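Local coordinates for Ice-binding protein (Flavobacteriaceae bacterium, PDB 5UYT) that probably binds ice, an antifreeze protein built from right-handed beta-helical domains, at residues N132-L137 with N159-G164. Residues are numbered along the deposited sequence; the frame is centred on the assembly and turned at random.
Sequences NTQVLL and NTVMKG
The carboxamides of Asn132 and Asn159 lie side by side, their planes 17° apart, and a water standing off the same face of both bridges them, donating to OD1 of Asn132 and accepting weakly from ND2 of Asn159. The amide of Gln134 instead has Val161 over one face, CG2 of Val161 lying 4.1 Å from its CD. Here successive coils of a right-handed beta-solenoid stack, asparagine on asparagine and Thr133 on Thr160, before the pairing turns unlike at Gln134 and Val161. Two backbone bonds set this parallel register: Val161 N to Thr133 O and Val135 N to Val161 O, both 2.8 Å. Beyond this single bridge the short strand segments diverge at 48°, and Lys163 N is buried without a partner. Inside, CG2 of Val135 meets SD of Met162 at 3.9 Å. On the other side the aliphatic part of Lys163 slides oppositely past Val135 and crosses Leu137 obliquely before NZ reaches Glu182 in a salt bridge. An alanine in place of Leu137 would probably open a gap beside CG and CD of Lys163, leaving these methylenes less confined. A bend at chi2 (-71°) brings CE of Lys163 to 3.5 Å from the carbonyl O of Val135.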
loop_
_atom_site.group_PDB
_atom_site.type_symbol
_atom_site.label_atom_id
_atom_site.label_comp_id
_atom_site.label_asym_id
_atom_site.label_seq_id
_atom_site.Cartn_x
_atom_site.Cartn_y
_atom_site.Cartn_z
ATOM N N ASN A 132 -17.516 15.522 10.540
ATOM C CA ASN A 132 -17.597 15.850 9.091
ATOM C C ASN A 132 -16.822 17.085 8.699
ATOM O O ASN A 132 -16.977 17.569 7.579
ATOM C CB ASN A 132 -19.051 16.004 8.625
ATOM C CG ASN A 132 -19.928 14.851 9.052
ATOM O OD1 ASN A 132 -19.616 13.699 8.786
ATOM N ND2 ASN A 132 -21.015 15.157 9.753
ATOM N N THR A 133 -15.977 17.587 9.603
ATOM C CA THR A 133 -15.037 18.656 9.284
ATOM C C THR A 133 -14.157 18.237 8.119
ATOM O O THR A 133 -13.721 17.083 8.063
ATOM C CB THR A 133 -14.119 18.912 10.486
ATOM O OG1 THR A 133 -14.917 19.388 11.581
ATOM C CG2 THR A 133 -13.006 19.940 10.154
ATOM N N GLN A 134 -13.847 19.172 7.221
ATOM C CA GLN A 134 -12.910 18.861 6.117
ATOM C C GLN A 134 -11.841 19.922 5.922
ATOM O O GLN A 134 -12.153 21.091 5.669
ATOM C CB GLN A 134 -13.676 18.655 4.831
ATOM C CG GLN A 134 -14.554 17.420 4.891
ATOM C CD GLN A 134 -15.056 17.010 3.531
ATOM O OE1 GLN A 134 -16.079 16.349 3.424
ATOM N NE2 GLN A 134 -14.332 17.382 2.485
ATOM N N VAL A 135 -10.589 19.500 6.008
ATOM C CA VAL A 135 -9.468 20.351 5.652
ATOM C C VAL A 135 -9.086 20.039 4.203
ATOM O O VAL A 135 -8.832 18.890 3.869
ATOM C CB VAL A 135 -8.289 20.147 6.622
ATOM C CG1 VAL A 135 -7.069 20.966 6.186
ATOM C CG2 VAL A 135 -8.736 20.581 8.012
ATOM N N LEU A 136 -9.099 21.069 3.361
ATOM C CA LEU A 136 -8.906 20.908 1.920
ATOM C C LEU A 136 -7.641 21.640 1.486
ATOM O O LEU A 136 -7.278 22.675 2.076
ATOM C CB LEU A 136 -10.106 21.481 1.151
ATOM C CG LEU A 136 -11.515 21.069 1.592
ATOM C CD1 LEU A 136 -12.585 21.869 0.860
ATOM C CD2 LEU A 136 -11.749 19.579 1.383
ATOM N N LEU A 137 -6.955 21.080 0.480
ATOM C CA LEU A 137 -5.780 21.722 -0.091
ATOM C C LEU A 137 -6.065 22.197 -1.515
ATOM O O LEU A 137 -6.711 21.494 -2.311
ATOM C CB LEU A 137 -4.560 20.781 -0.095
ATOM C CG LEU A 137 -4.221 20.086 1.227
ATOM C CD1 LEU A 137 -3.100 19.065 1.010
ATOM C CD2 LEU A 137 -3.891 21.095 2.338
ATOM N N ASN A 159 -15.544 10.998 10.803
ATOM C CA ASN A 159 -15.435 11.414 9.384
ATOM C C ASN A 159 -14.684 12.745 9.142
ATOM O O ASN A 159 -14.889 13.378 8.106
ATOM C CB ASN A 159 -16.805 11.412 8.699
ATOM C CG ASN A 159 -17.464 10.049 8.740
ATOM O OD1 ASN A 159 -16.821 9.033 8.519
ATOM N ND2 ASN A 159 -18.733 10.017 9.089
ATOM N N THR A 160 -13.805 13.146 10.058
ATOM C CA THR A 160 -12.990 14.348 9.824
ATOM C C THR A 160 -11.956 14.086 8.731
ATOM O O THR A 160 -11.203 13.102 8.813
ATOM C CB THR A 160 -12.292 14.836 11.116
ATOM O OG1 THR A 160 -13.298 15.304 12.016
ATOM C CG2 THR A 160 -11.302 15.988 10.823
ATOM N N VAL A 161 -11.931 14.941 7.714
ATOM C CA VAL A 161 -10.870 14.900 6.704
ATOM C C VAL A 161 -9.782 15.879 7.140
ATOM O O VAL A 161 -10.032 17.102 7.260
ATOM C CB VAL A 161 -11.404 15.266 5.322
ATOM C CG1 VAL A 161 -10.238 15.396 4.327
ATOM C CG2 VAL A 161 -12.432 14.224 4.873
ATOM N N MET A 162 -8.598 15.350 7.430
ATOM C CA MET A 162 -7.510 16.144 8.012
ATOM C C MET A 162 -6.247 16.095 7.142
ATOM O O MET A 162 -5.982 15.106 6.470
ATOM C CB MET A 162 -7.207 15.663 9.444
ATOM C CG MET A 162 -6.242 16.543 10.252
ATOM S SD MET A 162 -6.876 18.215 10.494
ATOM C CE MET A 162 -5.745 18.664 11.828
ATOM N N LYS A 163 -5.485 17.193 7.158
ATOM C CA LYS A 163 -4.248 17.304 6.402
ATOM C C LYS A 163 -3.129 17.752 7.312
ATOM O O LYS A 163 -3.307 18.642 8.166
ATOM C CB LYS A 163 -4.370 18.332 5.269
ATOM C CG LYS A 163 -5.556 18.117 4.345
ATOM C CD LYS A 163 -5.330 16.879 3.486
ATOM C CE LYS A 163 -6.519 16.651 2.562
ATOM N NZ LYS A 163 -6.367 15.331 1.901
ATOM N N GLY A 164 -1.971 17.131 7.111
ATOM C CA GLY A 164 -0.750 17.587 7.728
ATOM C C GLY A 164 -0.199 16.755 8.854
ATOM O O GLY A 164 -0.792 15.774 9.306
HETATM O O HOH W 1 -19.640 11.725 10.943
HETATM O O HOH W 2 -16.115 14.079 5.934
#